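Local structure of probable transcriptional regulator, AsnC family (Thermus thermophilus, 2DJW) at residues 25-30 and 49-54; 32-35 and 40-43; 36-41 and 68-73. The protein is of unknown function but is a stand-alone RAM-domain protein that binds zinc and belongs to a family of probable transcriptional regulators. One frame throughout, in Å; residues are numbered along the deposited sequence.

Contact 1 (25-30 and 49-54)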
ATOM      1  N   LEU A  25      28.065  15.889   3.996  1.00 45.36           N
ATOM      2  CA  LEU A  25      27.452  16.901   3.119  1.00 45.39           C
ATOM      3  C   LEU A  25      27.126  18.198   3.862  1.00 45.58           C
ATOM      4  O   LEU A  25      26.430  18.173   4.881  1.00 45.59           O
ATOM      5  CB  LEU A  25      26.170  16.372   2.468  1.00 44.88           C
ATOM      6  CG  LEU A  25      26.154  14.979   1.857  1.00 44.10           C
ATOM      7  CD1 LEU A  25      24.742  14.630   1.385  1.00 40.88           C
ATOM      8  CD2 LEU A  25      27.186  14.886   0.738  1.00 43.64           C
ATOM      9  N   PRO A  26      27.598  19.339   3.321  1.00 45.93           N
ATOM     10  CA  PRO A  26      27.544  20.630   4.014  1.00 45.71           C
ATOM     11  C   PRO A  26      26.128  21.085   4.371  1.00 45.83           C
ATOM     12  O   PRO A  26      25.962  21.884   5.293  1.00 46.09           O
ATOM     13  CB  PRO A  26      28.186  21.606   3.012  1.00 46.00           C
ATOM     14  CG  PRO A  26      28.109  20.923   1.668  1.00 46.32           C
ATOM     15  CD  PRO A  26      28.207  19.448   1.971  1.00 45.86           C
ATOM     16  N   GLN A  27      25.118  20.586   3.661  1.00 45.44           N
ATOM     17  CA  GLN A  27      23.738  21.032   3.901  1.00 45.20           C
ATOM     18  C   GLN A  27      23.024  20.263   5.036  1.00 45.30           C
ATOM     19  O   GLN A  27      21.947  20.659   5.487  1.00 45.61           O
ATOM     20  CB  GLN A  27      22.921  21.014   2.603  1.00 44.97           C
ATOM     21  CG  GLN A  27      23.628  21.623   1.395  1.00 44.10           C
ATOM     22  CD  GLN A  27      24.451  20.617   0.606  1.00 44.68           C
ATOM     23  OE1 GLN A  27      24.783  19.529   1.089  1.00 43.27           O
ATOM     24  NE2 GLN A  27      24.783  20.978  -0.626  1.00 44.94           N
ATOM     25  N   VAL A  28      23.657  19.197   5.528  1.00 45.04           N
ATOM     26  CA  VAL A  28      23.062  18.320   6.539  1.00 44.01           C
ATOM     27  C   VAL A  28      23.424  18.799   7.927  1.00 43.93           C
ATOM     28  O   VAL A  28      24.603  18.788   8.299  1.00 44.63           O
ATOM     29  CB  VAL A  28      23.550  16.858   6.351  1.00 44.07           C
ATOM     30  CG1 VAL A  28      22.986  15.946   7.430  1.00 43.11           C
ATOM     31  CG2 VAL A  28      23.204  16.338   4.939  1.00 43.60           C
ATOM     32  N   ALA A  29      22.412  19.209   8.695  1.00 43.39           N
ATOM     33  CA  ALA A  29      22.606  19.687  10.070  1.00 42.44           C
ATOM     34  C   ALA A  29      22.569  18.568  11.110  1.00 41.77           C
ATOM     35  O   ALA A  29      23.185  18.676  12.189  1.00 42.23           O
ATOM     36  CB  ALA A  29      21.577  20.754  10.414  1.00 42.50           C
ATOM     37  N   GLU A  30      21.822  17.514  10.801  1.00 40.20           N
ATOM     38  CA  GLU A  30      21.622  16.387  11.710  1.00 39.00           C
ATOM     39  C   GLU A  30      21.261  15.209  10.832  1.00 37.45           C
ATOM     40  O   GLU A  30      20.562  15.379   9.862  1.00 37.18           O
ATOM     41  CB  GLU A  30      20.483  16.660  12.711  1.00 39.19           C
ATOM     42  CG  GLU A  30      20.755  17.773  13.739  1.00 39.73           C
ATOM     43  CD  GLU A  30      19.546  18.131  14.596  1.00 40.38           C
ATOM     44  OE1 GLU A  30      18.823  17.201  15.047  1.00 40.17           O
ATOM     45  OE2 GLU A  30      19.335  19.354  14.835  1.00 41.21           O
ATOM     46  N   VAL A  49      15.437  26.108  -2.887  1.00 47.07           N
ATOM     47  CA  VAL A  49      14.906  24.794  -3.223  1.00 47.34           C
ATOM     48  C   VAL A  49      15.911  24.039  -4.066  1.00 47.26           C
ATOM     49  O   VAL A  49      16.153  22.870  -3.818  1.00 46.95           O
ATOM     50  CB  VAL A  49      13.586  24.840  -4.039  1.00 47.00           C
ATOM     51  CG1 VAL A  49      12.685  23.694  -3.616  1.00 47.04           C
ATOM     52  CG2 VAL A  49      12.884  26.130  -3.839  1.00 47.62           C
ATOM     53  N   GLU A  50      16.502  24.734  -5.040  1.00 47.39           N
ATOM     54  CA  GLU A  50      17.322  24.118  -6.072  1.00 47.80           C
ATOM     55  C   GLU A  50      18.528  23.406  -5.483  1.00 48.04           C
ATOM     56  O   GLU A  50      19.093  22.511  -6.113  1.00 48.24           O
ATOM     57  CB  GLU A  50      17.771  25.155  -7.106  1.00 48.17           C
ATOM     58  CG  GLU A  50      16.664  25.686  -8.015  1.00 49.20           C
ATOM     59  CD  GLU A  50      15.887  26.832  -7.399  1.00 51.84           C
ATOM     60  OE1 GLU A  50      16.213  27.256  -6.268  1.00 52.67           O
ATOM     61  OE2 GLU A  50      14.934  27.317  -8.046  1.00 55.14           O
ATOM     62  N   GLU A  51      18.898  23.797  -4.265  1.00 47.89           N
ATOM     63  CA  GLU A  51      20.023  23.194  -3.572  1.00 47.75           C
ATOM     64  C   GLU A  51      19.738  21.750  -3.143  1.00 47.59           C
ATOM     65  O   GLU A  51      20.662  21.007  -2.775  1.00 47.58           O
ATOM     66  CB  GLU A  51      20.484  24.045  -2.377  1.00 47.37           C
ATOM     67  CG  GLU A  51      21.942  23.752  -2.033  1.00 48.28           C
ATOM     68  CD  GLU A  51      22.431  24.364  -0.748  1.00 47.81           C
ATOM     69  OE1 GLU A  51      23.658  24.465  -0.598  1.00 49.58           O
ATOM     70  OE2 GLU A  51      21.622  24.721   0.116  1.00 48.48           O
ATOM     71  N   LEU A  52      18.466  21.358  -3.204  1.00 47.18           N
ATOM     72  CA  LEU A  52      18.073  19.965  -3.002  1.00 46.85           C
ATOM     73  C   LEU A  52      18.743  19.012  -3.999  1.00 46.99           C
ATOM     74  O   LEU A  52      18.999  17.860  -3.672  1.00 46.45           O
ATOM     75  CB  LEU A  52      16.554  19.817  -3.111  1.00 46.52           C
ATOM     76  CG  LEU A  52      15.665  19.593  -1.888  1.00 46.49           C
ATOM     77  CD1 LEU A  52      14.234  19.339  -2.342  1.00 46.18           C
ATOM     78  CD2 LEU A  52      16.154  18.453  -0.998  1.00 42.99           C
ATOM     79  N   ASP A  53      18.984  19.484  -5.221  1.00 47.43           N
ATOM     80  CA  ASP A  53      19.706  18.697  -6.217  1.00 48.38           C
ATOM     81  C   ASP A  53      21.112  18.320  -5.715  1.00 48.82           C
ATOM     82  O   ASP A  53      21.538  17.165  -5.841  1.00 48.82           O
ATOM     83  CB  ASP A  53      19.807  19.450  -7.546  1.00 48.65           C
ATOM     84  CG  ASP A  53      20.141  18.526  -8.723  1.00 49.34           C
ATOM     85  OD1 ASP A  53      19.400  17.545  -8.969  1.00 49.99           O
ATOM     86  OD2 ASP A  53      21.141  18.789  -9.413  1.00 50.67           O
ATOM     87  N   ASP A  54      21.799  19.296  -5.118  1.00 48.88           N
ATOM     88  CA  ASP A  54      23.108  19.087  -4.518  1.00 48.98           C
ATOM     89  C   ASP A  54      23.124  18.033  -3.412  1.00 48.35           C
ATOM     90  O   ASP A  54      24.044  17.212  -3.360  1.00 48.28           O
ATOM     91  CB  ASP A  54      23.669  20.414  -4.004  1.00 49.70           C
ATOM     92  CG  ASP A  54      23.637  21.509  -5.063  1.00 52.20           C
ATOM     93  OD1 ASP A  54      23.680  21.179  -6.277  1.00 54.56           O
ATOM     94  OD2 ASP A  54      23.551  22.702  -4.684  1.00 55.01           O
TER
HETATM   95  O   HOH W   1      25.667  18.291  -1.021  1.00 54.19           O
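The side-chain carbonyl oxygen of Q27 reaches D54 through a single water: the water donates to Q27 OE1 at 2.6 Å and, more weakly, to the backbone oxygen D54 O at 3.0 Å. D54 takes part through its backbone oxygen and its CB, which lies 3.6 Å from Q27 NE2; the CB does the touching, and the carboxylate leads away from the amide. A second partner is E51, whose OE1 comes to 3.5 Å from Q27 CG, alongside the aliphatic part of the glutamine, with its carboxylate plane turned 78° from the amide plane. The glutamine reaches this place because its chain bends about its CB-CG bond (chi2 89°), which brings the amide NE2 to D54 CB, with E51 OE1 beside Q27 CG. E51, by contrast, stretches out, CG anti to its backbone N, and its other oxygen OE2 is engaged by the backbone N of K47. Glutamine suits the spot: its methylenes pack against a carboxylate, while its polar end can hold a water. With an alanine here the water would probably lose its shorter anchor, and a gap would be likely to open beside E51 and D54 CB. On its own side Q27 sits in a type I beta turn from L25 to V28, closed by V28 N to L25 O at 3.0 Å, with P26 supplying the restricted phi that such a turn favours at its second position. The contact thus ties the turn entering strand 28-34 to E51 and D54, around the N-terminal turn of helix 52-60 in a ferredoxin-like domain; D54, with E50, binds zinc in this protein, although none is bound to this chain.

Contact 2 (32-35 and 40-43); sequences YSVT and LVAL
Y32 and V41 form an antiparallel hydrogen-bonded pair, Y32 N giving to V41 O and V41 N to Y32 O, each at 3.0 Å, on short strand axes that lie 137° from one another, a marked twist. Y32 O has a further neighbour in L40 CA, a CA-H...O contact of 3.1 Å, and the next pair, S33 with L40, is non-hydrogen-bonded.

Of the side chains, V34 and V41 meet most intimately: V34 CG2 touches V41 CG2 at 3.5 Å, and V34 CG1 comes to the same methyl. The two cross at about a right angle, methyl against methyl. V41 sets this up by placing CG1 anti to its backbone N (chi1 177°), which turns CG2 toward V34. Beta-branched valines suit strand positions, and their short branches let the methyls of V34 rest on CG2 of V41. L40 and S33 point to the other face. There L40 CD2 lies 3.8 Å from S33 OG; the small serine accommodates the bulkier leucine, and its hydroxyl is hydrogen-bonded to Y78 OH of a neighbouring subunit. Y32 lies on the V41 face, and its OH bonds to E30 OE1 of its own strand.

Around this hairpin, strand 2-10 continues the sheet beyond strand 40-46, backbone-bonded through I8 to L40 and through V6 to A42. Helix 15-22 covers the S33 and L40 face, with V15 on S33 and L18 on L40. At the outer edge Y32, S33 and V34 pair with an antiparallel strand of that same neighbouring subunit, so the sheet runs on across the interface.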
ATOM      1  N   TYR A  32      20.353  10.798  11.390  1.00 35.59           N
ATOM      2  CA  TYR A  32      20.118   9.812  12.413  1.00 35.21           C
ATOM      3  C   TYR A  32      19.708   8.503  11.823  1.00 35.15           C
ATOM      4  O   TYR A  32      19.100   8.447  10.758  1.00 35.41           O
ATOM      5  CB  TYR A  32      18.982  10.245  13.351  1.00 35.39           C
ATOM      6  CG  TYR A  32      19.203  11.535  14.069  1.00 35.08           C
ATOM      7  CD1 TYR A  32      19.884  11.572  15.276  1.00 34.80           C
ATOM      8  CD2 TYR A  32      18.719  12.726  13.544  1.00 36.10           C
ATOM      9  CE1 TYR A  32      20.098  12.777  15.941  1.00 35.24           C
ATOM     10  CE2 TYR A  32      18.924  13.933  14.191  1.00 36.74           C
ATOM     11  CZ  TYR A  32      19.610  13.949  15.392  1.00 36.75           C
ATOM     12  OH  TYR A  32      19.808  15.146  16.036  1.00 37.00           O
ATOM     13  N   SER A  33      20.065   7.451  12.552  1.00 35.01           N
ATOM     14  CA  SER A  33      19.413   6.176  12.484  1.00 34.70           C
ATOM     15  C   SER A  33      18.132   6.280  13.276  1.00 33.91           C
ATOM     16  O   SER A  33      18.142   6.717  14.450  1.00 33.41           O
ATOM     17  CB  SER A  33      20.311   5.111  13.112  1.00 34.69           C
ATOM     18  OG  SER A  33      21.124   4.564  12.106  1.00 37.28           O
ATOM     19  N   VAL A  34      17.035   5.883  12.633  1.00 33.31           N
ATOM     20  CA  VAL A  34      15.698   5.979  13.226  1.00 33.06           C
ATOM     21  C   VAL A  34      14.915   4.671  13.148  1.00 33.13           C
ATOM     22  O   VAL A  34      15.184   3.817  12.295  1.00 33.12           O
ATOM     23  CB  VAL A  34      14.815   7.096  12.544  1.00 33.09           C
ATOM     24  CG1 VAL A  34      15.305   8.462  12.890  1.00 31.76           C
ATOM     25  CG2 VAL A  34      14.735   6.894  11.007  1.00 31.64           C
ATOM     26  N   THR A  35      13.911   4.548  14.018  1.00 33.50           N
ATOM     27  CA  THR A  35      12.869   3.507  13.886  1.00 33.56           C
ATOM     28  C   THR A  35      12.012   3.850  12.682  1.00 33.38           C
ATOM     29  O   THR A  35      12.050   4.968  12.202  1.00 33.52           O
ATOM     30  CB  THR A  35      11.989   3.421  15.150  1.00 33.90           C
ATOM     31  OG1 THR A  35      11.290   4.670  15.344  1.00 34.16           O
ATOM     32  CG2 THR A  35      12.839   3.118  16.361  1.00 32.64           C
ATOM     33  N   LEU A  40      17.397   5.857   7.869  1.00 33.54           N
ATOM     34  CA  LEU A  40      18.087   7.125   8.099  1.00 33.49           C
ATOM     35  C   LEU A  40      17.183   8.321   7.787  1.00 32.83           C
ATOM     36  O   LEU A  40      16.419   8.280   6.832  1.00 32.54           O
ATOM     37  CB  LEU A  40      19.387   7.210   7.249  1.00 32.69           C
ATOM     38  CG  LEU A  40      20.533   6.200   7.468  1.00 33.79           C
ATOM     39  CD1 LEU A  40      21.515   6.182   6.267  1.00 32.57           C
ATOM     40  CD2 LEU A  40      21.298   6.465   8.776  1.00 31.39           C
ATOM     41  N   VAL A  41      17.298   9.385   8.580  1.00 32.67           N
ATOM     42  CA  VAL A  41      16.630  10.655   8.275  1.00 32.44           C
ATOM     43  C   VAL A  41      17.690  11.728   8.306  1.00 32.66           C
ATOM     44  O   VAL A  41      18.407  11.838   9.310  1.00 31.96           O
ATOM     45  CB  VAL A  41      15.523  11.049   9.328  1.00 32.29           C
ATOM     46  CG1 VAL A  41      14.906  12.417   8.998  1.00 31.45           C
ATOM     47  CG2 VAL A  41      14.432  10.004   9.394  1.00 31.85           C
ATOM     48  N   ALA A  42      17.773  12.532   7.243  1.00 32.42           N
ATOM     49  CA  ALA A  42      18.606  13.727   7.294  1.00 33.86           C
ATOM     50  C   ALA A  42      17.806  15.022   7.449  1.00 34.57           C
ATOM     51  O   ALA A  42      16.958  15.333   6.622  1.00 34.60           O
ATOM     52  CB  ALA A  42      19.540  13.818   6.058  1.00 33.67           C
ATOM     53  N   LEU A  43      18.109  15.779   8.498  1.00 35.39           N
ATOM     54  CA  LEU A  43      17.633  17.146   8.633  1.00 36.59           C
ATOM     55  C   LEU A  43      18.606  18.084   7.904  1.00 37.73           C
ATOM     56  O   LEU A  43      19.740  18.299   8.358  1.00 37.77           O
ATOM     57  CB  LEU A  43      17.512  17.532  10.108  1.00 36.48           C
ATOM     58  CG  LEU A  43      17.114  18.971  10.442  1.00 37.48           C
ATOM     59  CD1 LEU A  43      15.705  19.265   9.932  1.00 39.18           C
ATOM     60  CD2 LEU A  43      17.195  19.226  11.951  1.00 36.21           C
TER

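Contact 3 (36-41 and 68-73)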
ATOM      1  N   GLY A  36      11.283   2.887  12.144  1.00 34.73           N
ATOM      2  CA  GLY A  36      10.394   3.184  11.024  1.00 35.52           C
ATOM      3  C   GLY A  36      10.735   2.505   9.728  1.00 36.97           C
ATOM      4  O   GLY A  36      11.597   1.617   9.690  1.00 37.39           O
ATOM      5  N   PRO A  37      10.079   2.930   8.635  1.00 37.61           N
ATOM      6  CA  PRO A  37      10.318   2.273   7.356  1.00 37.76           C
ATOM      7  C   PRO A  37      11.564   2.813   6.600  1.00 37.92           C
ATOM      8  O   PRO A  37      11.955   2.252   5.572  1.00 38.51           O
ATOM      9  CB  PRO A  37       9.028   2.568   6.568  1.00 38.03           C
ATOM     10  CG  PRO A  37       8.401   3.796   7.223  1.00 37.44           C
ATOM     11  CD  PRO A  37       9.135   4.067   8.515  1.00 37.82           C
ATOM     12  N   TYR A  38      12.156   3.899   7.092  1.00 37.36           N
ATOM     13  CA  TYR A  38      13.373   4.464   6.502  1.00 36.53           C
ATOM     14  C   TYR A  38      14.404   4.472   7.619  1.00 36.55           C
ATOM     15  O   TYR A  38      14.165   5.074   8.654  1.00 36.86           O
ATOM     16  CB  TYR A  38      13.135   5.892   5.996  1.00 35.48           C
ATOM     17  CG  TYR A  38      12.301   6.012   4.712  1.00 34.97           C
ATOM     18  CD1 TYR A  38      12.923   6.057   3.462  1.00 33.47           C
ATOM     19  CD2 TYR A  38      10.888   6.140   4.752  1.00 34.47           C
ATOM     20  CE1 TYR A  38      12.189   6.191   2.282  1.00 32.47           C
ATOM     21  CE2 TYR A  38      10.138   6.265   3.576  1.00 30.98           C
ATOM     22  CZ  TYR A  38      10.805   6.299   2.342  1.00 34.30           C
ATOM     23  OH  TYR A  38      10.119   6.428   1.147  1.00 34.27           O
ATOM     24  N   ASP A  39      15.539   3.796   7.427  1.00 36.15           N
ATOM     25  CA  ASP A  39      16.555   3.680   8.488  1.00 35.88           C
ATOM     26  C   ASP A  39      17.259   4.965   8.832  1.00 34.15           C
ATOM     27  O   ASP A  39      17.667   5.145   9.959  1.00 34.61           O
ATOM     28  CB  ASP A  39      17.580   2.571   8.168  1.00 36.91           C
ATOM     29  CG  ASP A  39      16.905   1.284   7.773  1.00 40.32           C
ATOM     30  OD1 ASP A  39      16.850   0.366   8.631  1.00 44.47           O
ATOM     31  OD2 ASP A  39      16.369   1.226   6.630  1.00 43.08           O
ATOM     32  N   LEU A  40      17.397   5.857   7.869  1.00 33.54           N
ATOM     33  CA  LEU A  40      18.087   7.125   8.099  1.00 33.49           C
ATOM     34  C   LEU A  40      17.183   8.321   7.787  1.00 32.83           C
ATOM     35  O   LEU A  40      16.419   8.280   6.832  1.00 32.54           O
ATOM     36  CB  LEU A  40      19.387   7.210   7.249  1.00 32.69           C
ATOM     37  CG  LEU A  40      20.533   6.200   7.468  1.00 33.79           C
ATOM     38  CD1 LEU A  40      21.515   6.182   6.267  1.00 32.57           C
ATOM     39  CD2 LEU A  40      21.298   6.465   8.776  1.00 31.39           C
ATOM     40  N   VAL A  41      17.298   9.385   8.580  1.00 32.67           N
ATOM     41  CA  VAL A  41      16.630  10.655   8.275  1.00 32.44           C
ATOM     42  C   VAL A  41      17.690  11.728   8.306  1.00 32.66           C
ATOM     43  O   VAL A  41      18.407  11.838   9.310  1.00 31.96           O
ATOM     44  CB  VAL A  41      15.523  11.049   9.328  1.00 32.29           C
ATOM     45  CG1 VAL A  41      14.906  12.417   8.998  1.00 31.45           C
ATOM     46  CG2 VAL A  41      14.432  10.004   9.394  1.00 31.85           C
ATOM     47  N   ARG A  68      15.850   3.776  -1.607  1.00 49.97           N
ATOM     48  CA  ARG A  68      14.868   4.844  -1.796  1.00 49.54           C
ATOM     49  C   ARG A  68      15.189   6.047  -0.918  1.00 48.12           C
ATOM     50  O   ARG A  68      15.677   5.909   0.210  1.00 47.62           O
ATOM     51  CB  ARG A  68      13.443   4.369  -1.473  1.00 50.05           C
ATOM     52  CG  ARG A  68      12.875   3.283  -2.409  1.00 53.98           C
ATOM     53  CD  ARG A  68      12.364   3.832  -3.757  1.00 58.47           C
ATOM     54  NE  ARG A  68      11.988   2.722  -4.633  1.00 63.47           N
ATOM     55  CZ  ARG A  68      10.733   2.351  -4.914  1.00 66.61           C
ATOM     56  NH1 ARG A  68       9.684   3.021  -4.426  1.00 67.24           N
ATOM     57  NH2 ARG A  68      10.521   1.311  -5.717  1.00 67.07           N
ATOM     58  N   THR A  69      14.888   7.220  -1.460  1.00 46.86           N
ATOM     59  CA  THR A  69      14.889   8.482  -0.725  1.00 45.50           C
ATOM     60  C   THR A  69      13.470   9.110  -0.800  1.00 44.44           C
ATOM     61  O   THR A  69      12.766   8.981  -1.836  1.00 43.58           O
ATOM     62  CB  THR A  69      15.978   9.432  -1.301  1.00 45.55           C
ATOM     63  OG1 THR A  69      16.522  10.237  -0.266  1.00 48.08           O
ATOM     64  CG2 THR A  69      15.441  10.333  -2.387  1.00 44.44           C
ATOM     65  N   GLU A  70      13.046   9.771   0.284  1.00 42.67           N
ATOM     66  CA  GLU A  70      11.820  10.591   0.246  1.00 41.28           C
ATOM     67  C   GLU A  70      11.973  11.916   0.979  1.00 39.35           C
ATOM     68  O   GLU A  70      12.197  11.931   2.164  1.00 39.40           O
ATOM     69  CB  GLU A  70      10.603   9.823   0.780  1.00 41.50           C
ATOM     70  CG  GLU A  70       9.312  10.242   0.109  1.00 44.49           C
ATOM     71  CD  GLU A  70       8.079  10.089   0.989  1.00 48.23           C
ATOM     72  OE1 GLU A  70       8.033   9.150   1.805  1.00 50.45           O
ATOM     73  OE2 GLU A  70       7.138  10.902   0.835  1.00 50.77           O
ATOM     74  N   THR A  71      11.859  13.026   0.260  1.00 38.02           N
ATOM     75  CA  THR A  71      12.100  14.351   0.828  1.00 36.65           C
ATOM     76  C   THR A  71      10.793  15.059   1.210  1.00 36.13           C
ATOM     77  O   THR A  71       9.883  15.227   0.372  1.00 34.48           O
ATOM     78  CB  THR A  71      12.917  15.239  -0.113  1.00 36.28           C
ATOM     79  OG1 THR A  71      14.145  14.587  -0.418  1.00 37.73           O
ATOM     80  CG2 THR A  71      13.242  16.596   0.533  1.00 36.44           C
ATOM     81  N   LEU A  72      10.738  15.452   2.485  1.00 34.99           N
ATOM     82  CA  LEU A  72       9.627  16.217   3.049  1.00 35.04           C
ATOM     83  C   LEU A  72      10.106  17.650   3.175  1.00 35.05           C
ATOM     84  O   LEU A  72      10.821  17.968   4.117  1.00 35.83           O
ATOM     85  CB  LEU A  72       9.235  15.663   4.425  1.00 34.11           C
ATOM     86  CG  LEU A  72       8.376  14.388   4.590  1.00 34.60           C
ATOM     87  CD1 LEU A  72       8.370  13.396   3.452  1.00 31.61           C
ATOM     88  CD2 LEU A  72       8.655  13.671   5.892  1.00 34.59           C
ATOM     89  N   LEU A  73       9.733  18.509   2.227  1.00 34.87           N
ATOM     90  CA  LEU A  73      10.215  19.880   2.240  1.00 35.65           C
ATOM     91  C   LEU A  73       9.311  20.864   3.002  1.00 35.55           C
ATOM     92  O   LEU A  73       8.142  21.009   2.705  1.00 35.80           O
ATOM     93  CB  LEU A  73      10.514  20.380   0.812  1.00 35.55           C
ATOM     94  CG  LEU A  73      11.103  21.799   0.779  1.00 36.38           C
ATOM     95  CD1 LEU A  73      12.339  21.926  -0.045  1.00 35.61           C
ATOM     96  CD2 LEU A  73      10.075  22.910   0.394  1.00 38.19           C
TER
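The turn of the hairpin joining strands 28-34 and 40-46 sends Y38 across the intervening strand 2-10 to strand 66-77, an outermost strand of the sheet within this chain. The phenol end of the ring does most of the touching: Y38 OH lies 3.4 Å from E70 CB and 3.5 Å from E70 OE1. The ring and the carboxylate are turned 48° to one another, and the two side chains cross at about a right angle. R68 O sits at the edge of the ring near its plane, 4.1 Å from Y38 CE1. With CG anti to the carbonyl carbon (chi1 -73°), the ring extends toward the far strand. In this ferredoxin-like sheet, D39 and L40 both face I8 in a classic beta bulge, just after Y38. A tyrosine is long enough to reach from the turn, past strand 2-10, to strand 66-77, and its flat ring can also lie over strand 2-10, where it makes a cation-pi contact with R9 and packs on L7. Ahead of it, G36 adopts backbone angles (phi 116°) at which a CB would press on the preceding carbonyl oxygen and on P37 CD.

How the contacts relate
After strand 2-10 and helix 15-22, the chain enters the turn at 25-30, the first half of contact 1, which closes on the start of helix 52-60. Inside that loop lies contact 2, the short hairpin of strands 28-34 and 40-46. The hairpin turn opens contact 3, which shares L40 and V41 with contact 2 and closes only when strand 66-77 arrives; its segments alternate with those of contact 1, so the two loops cross. Backbone bonds also join contacts 1 and 2 at A29, E30 and L43, and V34 N and D39 O, probably hydrogen-bonded, link contacts 2 and 3. L52 on T71 and L73 joins helix 52-60 to the last strand.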